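Local coordinates for protein Beta/alpha-amylase (Paenibacillus polymyxa, PDB 3VOC) that hydrolyses alpha-1,4-glucosidic linkages of starch-like polysaccharides, with the beta-amylase domain described here removing successive maltose units from non-reducing chain ends, at residues G45-A50 and S58-Y63; I78-C83 and D134-S139; R195-D200 and L246-S251; L317-T322 and D343-I348; L337-V342 and F369-E374. All coordinates share one frame; numbering follows the deposited sequence.

In the fold
All five contacts lie in the family 14 beta-amylase domain, an eight-stranded TIM barrel. Interactions 1, 2 and 3 follow one another along the chain, before the alternating segments of interactions 4 and 5. Interactions 1 and 2 have centres about 11 Å apart and touch through Val-47 and Leu-136. Both reach the calcium site. Interactions 4 and 5 have centres about 12 Å apart and share helix 338-352; Phe-321 touches Leu-341 and Val-342. This pair lies across the chain's centre from interactions 1 and 2. Interaction 3 touches none of the others; its centre is about 25 Å from that of interaction 4. Interactions 2 and 4 seat helices on the one barrel sheet, while interactions 3 and 5 join outer helices.

Interaction 1: G45-A50 and S58-Y63; sequences GYVESA and SYYKTY. With CA (calcium ion), chain B.
Tyr-46 and Val-47, on the short helix 44-47, pack against Tyr-59 and Tyr-60 of helix 58-69. The first kind of contact is aromatic. Tyr-46 turns its ring edge to the face of Tyr-59 in an offset edge-to-face pair, with the two ring centroids 5.8 Å apart and the planes at 82°. The CG of Tyr-46 lies beside its backbone N (chi1 -82°), which swings the ring toward both tyrosines. Its CD2 also comes within 3.4 Å of Tyr-60 OH, the two side chains crossing at about a right angle. Within helix 58-69 itself, Tyr-59 CD2 sits over the centre of one Tyr-60 face.

The second kind is aliphatic. Val-47 CG1 meets the edge of the Tyr-60 ring, 3.5 Å from Tyr-60 CD2.

The third kind is metal binding. Glu-48, just past the helix, extends its chain away and binds the calcium ion through OE2 at 2.4 Å. Its OE1 accepts from a calcium-bound water.

Two of the hydroxyls have partners elsewhere: Tyr-60 OH with Trp-43 N and Tyr-59 OH with Ile-17 N. The two helices thus meet through carbon and ring contacts, while these hydroxyls and the carboxylate tie them to the barrel strand, a loop and the metal.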
# COMPACT_ATOMS: atom_id res chain seq x y z
N GLY A 45 -8.40 -2.43 13.40
CA GLY A 45 -9.28 -3.40 14.06
C GLY A 45 -8.89 -3.69 15.50
O GLY A 45 -9.72 -4.12 16.29
N TYR A 46 -7.61 -3.45 15.84
CA TYR A 46 -7.11 -3.61 17.20
C TYR A 46 -7.35 -2.39 18.07
O TYR A 46 -7.47 -2.52 19.29
CB TYR A 46 -5.60 -3.85 17.20
CG TYR A 46 -5.13 -5.27 16.93
CD1 TYR A 46 -5.98 -6.22 16.39
CD2 TYR A 46 -3.79 -5.63 17.17
CE1 TYR A 46 -5.53 -7.53 16.12
CE2 TYR A 46 -3.34 -6.93 16.91
CZ TYR A 46 -4.20 -7.87 16.38
OH TYR A 46 -3.77 -9.15 16.10
N VAL A 47 -7.35 -1.20 17.46
CA VAL A 47 -7.23 0.02 18.26
C VAL A 47 -8.50 0.86 18.35
O VAL A 47 -8.58 1.75 19.17
CB VAL A 47 -6.04 0.92 17.81
CG1 VAL A 47 -4.72 0.13 17.82
CG2 VAL A 47 -6.29 1.52 16.40
N GLU A 48 -9.48 0.59 17.49
CA GLU A 48 -10.77 1.28 17.57
C GLU A 48 -11.90 0.26 17.37
O GLU A 48 -12.83 0.50 16.61
CB GLU A 48 -10.82 2.43 16.55
CG GLU A 48 -11.90 3.50 16.82
CD GLU A 48 -11.95 4.60 15.76
OE1 GLU A 48 -11.00 4.73 14.95
OE2 GLU A 48 -12.95 5.35 15.74
N SER A 49 -11.81 -0.88 18.05
CA SER A 49 -12.71 -2.00 17.81
C SER A 49 -14.05 -1.86 18.52
O SER A 49 -15.08 -2.32 18.02
CB SER A 49 -12.08 -3.34 18.22
OG SER A 49 -11.89 -3.41 19.63
N ALA A 50 -14.04 -1.22 19.68
CA ALA A 50 -15.21 -1.25 20.57
C ALA A 50 -16.34 -0.33 20.12
O ALA A 50 -17.52 -0.59 20.41
CB ALA A 50 -14.77 -0.90 22.01
N SER A 58 -3.40 0.11 24.24
CA SER A 58 -2.52 -0.48 25.27
C SER A 58 -1.54 -1.53 24.70
O SER A 58 -0.37 -1.53 25.03
CB SER A 58 -3.31 -1.07 26.45
OG SER A 58 -4.21 -2.08 26.02
N TYR A 59 -2.03 -2.39 23.82
CA TYR A 59 -1.14 -3.36 23.18
C TYR A 59 0.02 -2.69 22.40
O TYR A 59 1.16 -3.15 22.46
CB TYR A 59 -1.94 -4.30 22.28
CG TYR A 59 -1.08 -5.15 21.36
CD1 TYR A 59 -0.46 -6.31 21.82
CD2 TYR A 59 -0.92 -4.81 20.01
CE1 TYR A 59 0.32 -7.11 20.97
CE2 TYR A 59 -0.17 -5.61 19.14
CZ TYR A 59 0.45 -6.75 19.63
OH TYR A 59 1.21 -7.54 18.79
N TYR A 60 -0.28 -1.62 21.68
CA TYR A 60 0.77 -0.96 20.92
C TYR A 60 1.71 -0.12 21.77
O TYR A 60 2.86 0.08 21.41
CB TYR A 60 0.21 -0.17 19.74
CG TYR A 60 -0.23 -1.09 18.64
CD1 TYR A 60 0.72 -1.81 17.91
CD2 TYR A 60 -1.60 -1.30 18.35
CE1 TYR A 60 0.33 -2.69 16.90
CE2 TYR A 60 -2.00 -2.18 17.32
CZ TYR A 60 -1.03 -2.87 16.61
OH TYR A 60 -1.36 -3.75 15.61
N LYS A 61 1.23 0.35 22.92
CA LYS A 61 2.13 1.01 23.87
C LYS A 61 3.10 -0.04 24.43
O LYS A 61 4.30 0.20 24.52
CB LYS A 61 1.34 1.71 24.98
CG LYS A 61 0.81 3.09 24.57
CD LYS A 61 -0.25 3.60 25.53
CE LYS A 61 -0.67 5.04 25.17
NZ LYS A 61 -2.05 5.38 25.73
N THR A 62 2.59 -1.23 24.75
CA THR A 62 3.46 -2.34 25.17
C THR A 62 4.49 -2.70 24.09
O THR A 62 5.68 -2.90 24.38
CB THR A 62 2.63 -3.58 25.55
OG1 THR A 62 1.68 -3.23 26.56
CG2 THR A 62 3.54 -4.70 26.07
N TYR A 63 4.00 -2.84 22.86
CA TYR A 63 4.84 -3.14 21.72
C TYR A 63 5.93 -2.08 21.58
O TYR A 63 7.12 -2.40 21.53
CB TYR A 63 3.96 -3.18 20.48
CG TYR A 63 4.56 -3.76 19.22
CD1 TYR A 63 3.92 -4.81 18.56
CD2 TYR A 63 5.74 -3.24 18.67
CE1 TYR A 63 4.44 -5.33 17.37
CE2 TYR A 63 6.28 -3.77 17.48
CZ TYR A 63 5.61 -4.81 16.83
OH TYR A 63 6.10 -5.33 15.65
CA CA B . -13.59 7.28 14.53
O HOH W 1 -11.36 7.06 13.84

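Interaction 2: I78-C83 and D134-S139; sequences ISTHKC and DELYAS. With CA (calcium ion), chain B.
Ile-78, at the end of barrel strand 73-79, packs against Leu-136 and Tyr-137 of helix 127-144. This is the strand-to-helix layer of a TIM barrel. The touching is done by methyl groups. Ile-78 CG2 lies 3.5 Å from Leu-136 CD2, and the two side chains slide past each other in opposite directions. The same CG2 meets the Tyr-137 ring at its edge, near the ring plane, 3.6 Å from CE1. It stands anti to the backbone N of Ile-78, which puts it between the two helix residues. Thr-80 adds its CG2, also 3.5 Å from Leu-136 CD2, so that one leucine methyl is wedged against two partners.

One water links the polar groups. It donates to Ile-78 O at 2.8 Å and also bonds Thr-80 OG1 and Tyr-137 OH, the latter at 2.8 Å. It thus ties the tyrosine hydroxyl to the chain leaving the strand. Ser-79 and Thr-80 are the centres of consecutive inverse gamma turns. They lead to His-81, a probable substrate-binding residue.

Next to Leu-136 in the helix, Glu-135 binds the calcium ion through OE1 at 2.2 Å. Leu-136 also touches Trp-44 and Val-47 of helix 44-47. Tyr-137 reaches helix 240-268 at Ile-260 and Ala-263, while Ser-79 pairs through its backbone with strand 37-43.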
# COMPACT_ATOMS: atom_id res chain seq x y z
N ILE A 78 -0.04 3.08 10.20
CA ILE A 78 -1.44 3.21 10.63
C ILE A 78 -2.32 2.38 9.67
O ILE A 78 -2.73 2.83 8.60
CB ILE A 78 -1.89 4.67 10.74
CG1 ILE A 78 -0.86 5.50 11.54
CG2 ILE A 78 -3.31 4.73 11.38
CD1 ILE A 78 -0.53 4.95 12.96
N SER A 79 -2.58 1.14 10.07
CA SER A 79 -3.09 0.14 9.13
C SER A 79 -4.61 0.08 9.12
O SER A 79 -5.22 -0.74 9.82
CB SER A 79 -2.49 -1.23 9.47
OG SER A 79 -1.10 -1.18 9.28
N THR A 80 -5.20 0.98 8.33
CA THR A 80 -6.64 1.09 8.11
C THR A 80 -7.06 0.10 7.01
O THR A 80 -7.76 0.45 6.03
CB THR A 80 -6.97 2.52 7.68
OG1 THR A 80 -6.06 2.91 6.65
CG2 THR A 80 -6.81 3.50 8.86
N HIS A 81 -6.60 -1.14 7.14
CA HIS A 81 -7.01 -2.19 6.22
C HIS A 81 -7.21 -3.48 6.99
O HIS A 81 -6.80 -3.59 8.15
CB HIS A 81 -6.01 -2.35 5.06
CG HIS A 81 -4.61 -2.65 5.48
ND1 HIS A 81 -3.72 -1.66 5.85
CD2 HIS A 81 -3.93 -3.81 5.55
CE1 HIS A 81 -2.55 -2.21 6.14
NE2 HIS A 81 -2.66 -3.52 5.97
N LYS A 82 -7.87 -4.44 6.35
CA LYS A 82 -8.19 -5.72 6.95
C LYS A 82 -7.03 -6.69 6.75
O LYS A 82 -6.36 -6.64 5.72
CB LYS A 82 -9.48 -6.27 6.30
CG LYS A 82 -9.74 -7.76 6.52
CD LYS A 82 -11.21 -8.13 6.24
CE LYS A 82 -11.58 -8.01 4.77
NZ LYS A 82 -12.95 -8.59 4.52
N CYS A 83 -6.79 -7.54 7.75
CA CYS A 83 -5.90 -8.69 7.55
C CYS A 83 -6.77 -9.93 7.39
O CYS A 83 -7.56 -10.26 8.29
CB CYS A 83 -4.95 -8.87 8.74
SG CYS A 83 -3.48 -9.84 8.35
N ASP A 134 -8.78 10.84 9.94
CA ASP A 134 -8.41 12.06 10.68
C ASP A 134 -8.55 11.82 12.20
O ASP A 134 -7.63 12.14 12.96
CB ASP A 134 -9.27 13.24 10.19
CG ASP A 134 -8.83 14.59 10.75
OD1 ASP A 134 -7.67 14.75 11.19
OD2 ASP A 134 -9.66 15.52 10.72
N GLU A 135 -9.68 11.26 12.64
CA GLU A 135 -9.86 10.94 14.06
C GLU A 135 -8.83 9.93 14.57
O GLU A 135 -8.34 10.05 15.69
CB GLU A 135 -11.26 10.35 14.33
CG GLU A 135 -12.42 11.29 13.99
CD GLU A 135 -13.76 10.57 14.01
OE1 GLU A 135 -13.81 9.35 13.69
OE2 GLU A 135 -14.77 11.21 14.34
N LEU A 136 -8.53 8.92 13.75
CA LEU A 136 -7.59 7.87 14.16
C LEU A 136 -6.16 8.43 14.26
O LEU A 136 -5.40 8.10 15.19
CB LEU A 136 -7.66 6.69 13.17
CG LEU A 136 -6.63 5.57 13.35
CD1 LEU A 136 -6.87 4.86 14.68
CD2 LEU A 136 -6.71 4.58 12.20
N TYR A 137 -5.78 9.28 13.30
CA TYR A 137 -4.43 9.88 13.32
C TYR A 137 -4.30 10.81 14.52
O TYR A 137 -3.25 10.86 15.18
CB TYR A 137 -4.15 10.65 12.02
CG TYR A 137 -4.13 9.83 10.72
CD1 TYR A 137 -4.06 8.44 10.72
CD2 TYR A 137 -4.14 10.48 9.48
CE1 TYR A 137 -4.02 7.72 9.50
CE2 TYR A 137 -4.10 9.78 8.27
CZ TYR A 137 -4.04 8.41 8.29
OH TYR A 137 -4.00 7.73 7.10
N ALA A 138 -5.36 11.56 14.80
CA ALA A 138 -5.41 12.45 15.96
C ALA A 138 -5.23 11.65 17.23
O ALA A 138 -4.43 12.02 18.10
CB ALA A 138 -6.76 13.22 15.99
N SER A 139 -5.96 10.55 17.35
CA SER A 139 -5.84 9.72 18.52
C SER A 139 -4.44 9.14 18.66
O SER A 139 -3.90 9.10 19.77
CB SER A 139 -6.88 8.60 18.53
OG SER A 139 -6.84 7.96 19.79
CA CA B . -13.59 7.28 14.53
O HOH W 2 -3.89 4.95 7.12
O HOH W 1 -11.36 7.06 13.84

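Interaction 3: R195-D200 and L246-S251; sequences RTAMND and LSWYQS
Trp-248 of helix 240-268 packs against Ala-197 and Met-198 of helix 188-202. This is helix-to-helix packing on the outer part of the TIM-barrel domain. Helix 188-202 lies in the long excursion between barrel strands 153-156 and 275-279, and helix 240-268 leads back into the second of them. The contact is small and lies away from the annotated sites.

The tryptophan side chain can be followed outward. Its CB meets the methyl end of Met-198, with CE at a loose 4.4 Å. CG stands anti to the backbone N (chi1 166°), which sends the indole across to the other helix. There CD1 makes the close approach, 3.5 Å from Ala-197 CB. Next along the five-membered ring, NE1 is 3.9 Å from the same methyl.

The small alanine lets the indole come close to the other helix. Met-198 makes only the loose contact at the tryptophan CB, and its side chain also touches Ile-208 and Trp-212 of helix 205-212. This links three helices of the excursion.

Within helix 240-268, Ser-251 OG donates to Trp-248 O at 2.7 Å, with the donor tilted 17° from the carbonyl plane.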
# COMPACT_ATOMS: atom_id res chain seq x y z
N ARG A 195 -19.82 8.65 -13.65
CA ARG A 195 -20.78 9.42 -14.45
C ARG A 195 -20.67 10.92 -14.12
O ARG A 195 -20.55 11.76 -15.03
CB ARG A 195 -22.22 8.93 -14.20
CG ARG A 195 -22.51 7.58 -14.77
CD ARG A 195 -23.78 6.95 -14.20
NE ARG A 195 -23.83 5.55 -14.61
CZ ARG A 195 -24.33 4.55 -13.90
NH1 ARG A 195 -24.87 4.77 -12.70
NH2 ARG A 195 -24.29 3.31 -14.41
N THR A 196 -20.69 11.24 -12.83
CA THR A 196 -20.59 12.62 -12.37
C THR A 196 -19.27 13.25 -12.83
O THR A 196 -19.25 14.39 -13.31
CB THR A 196 -20.76 12.72 -10.84
OG1 THR A 196 -21.99 12.09 -10.47
CG2 THR A 196 -20.81 14.17 -10.37
N ALA A 197 -18.18 12.51 -12.69
CA ALA A 197 -16.87 12.99 -13.15
C ALA A 197 -16.89 13.32 -14.65
O ALA A 197 -16.29 14.33 -15.08
CB ALA A 197 -15.78 11.98 -12.84
N MET A 198 -17.56 12.50 -15.46
CA MET A 198 -17.59 12.78 -16.90
C MET A 198 -18.53 13.93 -17.27
O MET A 198 -18.24 14.72 -18.18
CB MET A 198 -17.93 11.53 -17.70
CG MET A 198 -16.86 10.42 -17.57
SD MET A 198 -15.21 10.94 -18.09
CE MET A 198 -14.43 11.30 -16.49
N ASN A 199 -19.66 14.01 -16.58
CA ASN A 199 -20.56 15.16 -16.72
C ASN A 199 -19.88 16.49 -16.33
O ASN A 199 -20.00 17.48 -17.05
CB ASN A 199 -21.83 14.97 -15.91
CG ASN A 199 -22.98 15.85 -16.40
OD1 ASN A 199 -23.39 15.76 -17.56
ND2 ASN A 199 -23.50 16.69 -15.51
N ASP A 200 -19.16 16.48 -15.22
CA ASP A 200 -18.36 17.64 -14.81
C ASP A 200 -17.26 17.98 -15.80
O ASP A 200 -17.00 19.16 -16.06
CB ASP A 200 -17.74 17.42 -13.42
CG ASP A 200 -18.77 17.46 -12.32
OD1 ASP A 200 -19.92 17.86 -12.60
OD2 ASP A 200 -18.44 17.07 -11.18
N LEU A 246 -9.69 5.06 -17.19
CA LEU A 246 -8.48 4.73 -16.44
C LEU A 246 -7.92 5.93 -15.71
O LEU A 246 -7.43 5.79 -14.60
CB LEU A 246 -7.40 4.16 -17.38
CG LEU A 246 -7.56 2.71 -17.81
CD1 LEU A 246 -6.43 2.32 -18.73
CD2 LEU A 246 -7.61 1.77 -16.59
N SER A 247 -7.98 7.11 -16.35
CA SER A 247 -7.54 8.34 -15.68
C SER A 247 -8.39 8.63 -14.44
O SER A 247 -7.86 8.98 -13.37
CB SER A 247 -7.56 9.53 -16.64
OG SER A 247 -7.09 10.69 -16.00
N TRP A 248 -9.71 8.49 -14.59
CA TRP A 248 -10.62 8.71 -13.46
C TRP A 248 -10.37 7.67 -12.34
O TRP A 248 -10.33 8.00 -11.16
CB TRP A 248 -12.09 8.66 -13.90
CG TRP A 248 -13.01 8.52 -12.69
CD1 TRP A 248 -13.42 9.54 -11.85
CD2 TRP A 248 -13.57 7.31 -12.17
NE1 TRP A 248 -14.21 9.02 -10.85
CE2 TRP A 248 -14.32 7.67 -11.02
CE3 TRP A 248 -13.51 5.96 -12.56
CZ2 TRP A 248 -15.01 6.72 -10.26
CZ3 TRP A 248 -14.19 5.02 -11.80
CH2 TRP A 248 -14.95 5.41 -10.66
N TYR A 249 -10.22 6.42 -12.76
CA TYR A 249 -10.01 5.30 -11.85
C TYR A 249 -8.78 5.58 -10.97
O TYR A 249 -8.84 5.46 -9.74
CB TYR A 249 -9.83 4.05 -12.70
CG TYR A 249 -9.86 2.71 -11.98
CD1 TYR A 249 -10.96 2.32 -11.20
CD2 TYR A 249 -8.80 1.81 -12.14
CE1 TYR A 249 -10.98 1.05 -10.59
CE2 TYR A 249 -8.81 0.56 -11.53
CZ TYR A 249 -9.90 0.18 -10.76
OH TYR A 249 -9.88 -1.06 -10.14
N GLN A 250 -7.70 6.01 -11.62
CA GLN A 250 -6.49 6.42 -10.90
C GLN A 250 -6.71 7.68 -10.05
O GLN A 250 -6.23 7.73 -8.90
CB GLN A 250 -5.29 6.62 -11.85
CG GLN A 250 -4.02 7.08 -11.09
CD GLN A 250 -2.76 7.04 -11.93
OE1 GLN A 250 -2.50 6.06 -12.63
NE2 GLN A 250 -1.96 8.11 -11.86
N SER A 251 -7.45 8.66 -10.58
CA SER A 251 -7.70 9.93 -9.85
C SER A 251 -8.37 9.74 -8.47
O SER A 251 -8.10 10.51 -7.53
CB SER A 251 -8.50 10.94 -10.69
OG SER A 251 -9.89 10.62 -10.71

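Interaction 4: L317-T322 and D343-I348; sequences LDLTFT and DTVSSI
Val-345 of helix 338-352 sets both its methyls against strand 318-321. The tight part is this buried valine. Its CG2 sits over one face of the Phe-321 ring, 4.1 Å from the centroid and 20° off the normal, a CH-pi contact offset toward CZ and CE1. Its CG1, anti to the backbone N (chi1 166°), reaches Leu-319 CD2 at 3.8 Å and also lies against Phe-321 CG and CD1. Phe-321 and Leu-319 thus hold the valine between them. A serine in place of Phe-321 would probably leave Val-345 CG2 without its ring face and open a gap between strand and helix.

The solvent side is looser. Ser-347 is exposed and takes no part in the packing; its OG donates to Asp-343 O at 3.0 Å, from above the carbonyl plane.

This is the first strand-to-helix step of the beta-alpha-beta unit that runs on to strand 356-359. Thr-322, next to Phe-321, is a probable substrate-binding residue. Leu-319 also touches Phe-312 of helix 305-315, and its backbone pairs with Arg-355 and Asn-357 beside it.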
# COMPACT_ATOMS: atom_id res chain seq x y z
N LEU A 317 4.67 13.26 0.74
CA LEU A 317 4.79 11.89 1.26
C LEU A 317 5.94 11.17 0.59
O LEU A 317 6.18 11.33 -0.62
CB LEU A 317 3.50 11.10 0.99
CG LEU A 317 2.21 11.67 1.63
CD1 LEU A 317 0.99 10.93 1.15
CD2 LEU A 317 2.28 11.64 3.15
N ASP A 318 6.66 10.38 1.38
CA ASP A 318 7.73 9.54 0.84
C ASP A 318 7.11 8.31 0.22
O ASP A 318 6.00 7.92 0.59
CB ASP A 318 8.72 9.16 1.93
CG ASP A 318 9.56 10.34 2.42
OD1 ASP A 318 9.42 11.45 1.90
OD2 ASP A 318 10.40 10.13 3.31
N LEU A 319 7.82 7.69 -0.71
CA LEU A 319 7.27 6.55 -1.45
C LEU A 319 7.99 5.27 -1.05
O LEU A 319 9.22 5.20 -1.11
CB LEU A 319 7.40 6.78 -2.97
CG LEU A 319 7.09 5.59 -3.89
CD1 LEU A 319 5.65 5.24 -3.71
CD2 LEU A 319 7.37 5.94 -5.36
N THR A 320 7.21 4.27 -0.64
CA THR A 320 7.74 2.94 -0.41
C THR A 320 7.35 2.09 -1.61
O THR A 320 6.17 2.05 -2.02
CB THR A 320 7.20 2.33 0.90
OG1 THR A 320 7.67 3.10 2.02
CG2 THR A 320 7.62 0.85 1.06
N PHE A 321 8.34 1.42 -2.19
CA PHE A 321 8.05 0.46 -3.23
C PHE A 321 8.56 -0.90 -2.81
O PHE A 321 9.30 -1.02 -1.83
CB PHE A 321 8.60 0.91 -4.60
CG PHE A 321 7.94 0.21 -5.76
CD1 PHE A 321 6.57 0.36 -5.99
CD2 PHE A 321 8.67 -0.65 -6.58
CE1 PHE A 321 5.94 -0.32 -7.05
CE2 PHE A 321 8.05 -1.33 -7.66
CZ PHE A 321 6.69 -1.17 -7.88
N THR A 322 8.15 -1.93 -3.55
CA THR A 322 8.38 -3.32 -3.15
C THR A 322 8.89 -4.13 -4.34
O THR A 322 9.13 -3.57 -5.42
CB THR A 322 7.06 -3.91 -2.57
OG1 THR A 322 7.29 -5.27 -2.18
CG2 THR A 322 5.95 -3.87 -3.61
N ASP A 343 12.87 -0.48 -11.37
CA ASP A 343 13.65 0.55 -12.07
C ASP A 343 12.76 1.69 -12.55
O ASP A 343 13.09 2.86 -12.35
CB ASP A 343 14.42 -0.02 -13.27
CG ASP A 343 15.51 -0.99 -12.87
OD1 ASP A 343 15.77 -1.16 -11.66
OD2 ASP A 343 16.11 -1.61 -13.79
N THR A 344 11.63 1.35 -13.16
CA THR A 344 10.67 2.35 -13.66
C THR A 344 10.20 3.28 -12.55
O THR A 344 10.38 4.50 -12.65
CB THR A 344 9.46 1.67 -14.34
OG1 THR A 344 9.92 0.94 -15.48
CG2 THR A 344 8.44 2.74 -14.81
N VAL A 345 9.64 2.72 -11.49
CA VAL A 345 9.08 3.50 -10.39
C VAL A 345 10.18 4.31 -9.71
O VAL A 345 10.02 5.52 -9.46
CB VAL A 345 8.34 2.59 -9.37
CG1 VAL A 345 8.05 3.34 -8.06
CG2 VAL A 345 7.05 2.04 -9.99
N SER A 346 11.29 3.64 -9.44
CA SER A 346 12.43 4.29 -8.78
C SER A 346 13.00 5.47 -9.59
O SER A 346 13.28 6.52 -9.01
CB SER A 346 13.54 3.28 -8.45
OG SER A 346 13.08 2.27 -7.55
N SER A 347 13.19 5.27 -10.89
CA SER A 347 13.69 6.35 -11.78
C SER A 347 12.76 7.56 -11.80
O SER A 347 13.23 8.71 -11.76
CB SER A 347 13.81 5.84 -13.22
OG SER A 347 14.95 5.00 -13.37
N ILE A 348 11.46 7.31 -11.87
CA ILE A 348 10.48 8.40 -11.84
C ILE A 348 10.53 9.15 -10.51
O ILE A 348 10.63 10.38 -10.50
CB ILE A 348 9.07 7.90 -12.14
CG1 ILE A 348 9.02 7.31 -13.56
CG2 ILE A 348 8.02 9.04 -11.93
CD1 ILE A 348 7.75 6.52 -13.88

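Interaction 5: L337-V342 and F369-E374; sequences LPSTLV and FQKIEE
Ser-339 OG is hydrogen-bonded to Lys-375 NZ and to a Tris molecule, probably from the crystallisation liquor, and it also touches Lys-371. The contact joins two successive outer helices of the TIM barrel, 338-352 and 367-378. Between them the chain passes through barrel strand 356-359.

Across the contact the meeting is narrow. Lys-371 brings its methylene CE to 3.4 Å from Ser-339 OG and 3.9 Å from Ser-339 CB. The serine OG lies anti to its backbone N (chi1 -178°), which points it at the neighbouring helix. The lysine chain is bent at chi2 and chi4. The second bend turns the ammonium off the serine, leaving NZ 4.2 Å from Ser-339 OG, too long for a bond. Carbon therefore touches the hydroxyl, while the charge serves its own helix.

That charge pairs with Glu-374, whose other oxygen, OE1, has a salt bridge to Lys-378. An alanine in place of Lys-371 would probably leave Glu-374 OE2 without its mate and uncover one side of the Ser-339 hydroxyl.

At the start of helix 338-352, Leu-337 and Pro-338 contact His-284, a probable substrate-binding residue, so this end of the helix probably lies near the substrate site. The salt bridge itself runs from Lys-371 NZ to the syn lone pair of Glu-374 OE2, at 2.8 Å.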
# COMPACT_ATOMS: atom_id res chain seq x y z
N LEU A 337 7.87 -8.84 -14.75
CA LEU A 337 9.10 -8.08 -14.88
C LEU A 337 9.31 -7.14 -13.67
O LEU A 337 9.40 -5.93 -13.84
CB LEU A 337 9.10 -7.29 -16.20
CG LEU A 337 9.12 -8.11 -17.49
CD1 LEU A 337 8.73 -7.25 -18.69
CD2 LEU A 337 10.50 -8.78 -17.69
N PRO A 338 9.40 -7.71 -12.45
CA PRO A 338 9.47 -6.89 -11.24
C PRO A 338 10.71 -6.04 -11.16
O PRO A 338 10.66 -4.96 -10.59
CB PRO A 338 9.45 -7.92 -10.09
CG PRO A 338 9.90 -9.21 -10.72
CD PRO A 338 9.38 -9.16 -12.14
N SER A 339 11.84 -6.50 -11.70
CA SER A 339 13.07 -5.73 -11.61
C SER A 339 13.00 -4.47 -12.48
O SER A 339 13.40 -3.39 -12.06
CB SER A 339 14.28 -6.61 -11.98
OG SER A 339 15.47 -5.87 -11.85
N THR A 340 12.48 -4.63 -13.70
CA THR A 340 12.15 -3.49 -14.57
C THR A 340 11.14 -2.54 -13.92
O THR A 340 11.25 -1.33 -14.02
CB THR A 340 11.61 -3.99 -15.93
OG1 THR A 340 12.69 -4.58 -16.68
CG2 THR A 340 10.95 -2.87 -16.76
N LEU A 341 10.13 -3.10 -13.25
CA LEU A 341 9.11 -2.28 -12.57
C LEU A 341 9.75 -1.42 -11.47
O LEU A 341 9.49 -0.20 -11.40
CB LEU A 341 7.99 -3.16 -12.01
CG LEU A 341 6.86 -2.50 -11.21
CD1 LEU A 341 6.12 -1.46 -12.05
CD2 LEU A 341 5.91 -3.60 -10.70
N VAL A 342 10.59 -2.04 -10.65
CA VAL A 342 11.35 -1.30 -9.64
C VAL A 342 12.16 -0.17 -10.28
O VAL A 342 12.14 0.95 -9.78
CB VAL A 342 12.29 -2.22 -8.82
CG1 VAL A 342 13.21 -1.37 -7.91
CG2 VAL A 342 11.48 -3.25 -7.98
N PHE A 369 19.15 -10.75 -1.44
CA PHE A 369 19.85 -9.63 -0.81
C PHE A 369 20.71 -8.85 -1.81
O PHE A 369 20.83 -7.64 -1.71
CB PHE A 369 20.67 -10.10 0.42
CG PHE A 369 19.82 -10.62 1.56
CD1 PHE A 369 18.61 -10.01 1.89
CD2 PHE A 369 20.23 -11.72 2.32
CE1 PHE A 369 17.82 -10.49 2.94
CE2 PHE A 369 19.44 -12.19 3.38
CZ PHE A 369 18.24 -11.58 3.68
N GLN A 370 21.31 -9.56 -2.77
CA GLN A 370 22.15 -8.93 -3.79
C GLN A 370 21.28 -8.12 -4.75
O GLN A 370 21.68 -7.04 -5.19
CB GLN A 370 22.94 -9.98 -4.59
CG GLN A 370 23.53 -11.10 -3.73
CD GLN A 370 24.12 -12.27 -4.54
OE1 GLN A 370 24.28 -12.19 -5.76
NE2 GLN A 370 24.45 -13.36 -3.85
N LYS A 371 20.10 -8.63 -5.08
CA LYS A 371 19.15 -7.85 -5.87
C LYS A 371 18.70 -6.59 -5.14
O LYS A 371 18.66 -5.52 -5.74
CB LYS A 371 17.95 -8.68 -6.34
CG LYS A 371 17.97 -8.94 -7.85
CD LYS A 371 17.61 -7.66 -8.62
CE LYS A 371 17.48 -7.91 -10.11
NZ LYS A 371 18.81 -8.14 -10.79
N ILE A 372 18.39 -6.72 -3.85
CA ILE A 372 17.99 -5.56 -3.06
C ILE A 372 19.13 -4.56 -3.03
O ILE A 372 18.92 -3.36 -3.22
CB ILE A 372 17.57 -5.93 -1.60
CG1 ILE A 372 16.28 -6.78 -1.61
CG2 ILE A 372 17.32 -4.66 -0.77
CD1 ILE A 372 16.11 -7.64 -0.38
N GLU A 373 20.35 -5.06 -2.80
CA GLU A 373 21.53 -4.21 -2.78
C GLU A 373 21.68 -3.40 -4.07
O GLU A 373 21.96 -2.21 -4.02
CB GLU A 373 22.81 -5.02 -2.56
CG GLU A 373 24.04 -4.13 -2.37
CD GLU A 373 25.35 -4.89 -2.50
OE1 GLU A 373 25.44 -5.76 -3.39
OE2 GLU A 373 26.28 -4.61 -1.71
N GLU A 374 21.49 -4.06 -5.21
CA GLU A 374 21.55 -3.38 -6.52
C GLU A 374 20.55 -2.21 -6.59
O GLU A 374 20.90 -1.10 -6.99
CB GLU A 374 21.34 -4.39 -7.66
CG GLU A 374 21.05 -3.77 -9.04
CD GLU A 374 20.14 -4.65 -9.92
OE1 GLU A 374 19.42 -4.12 -10.79
OE2 GLU A 374 20.15 -5.89 -9.74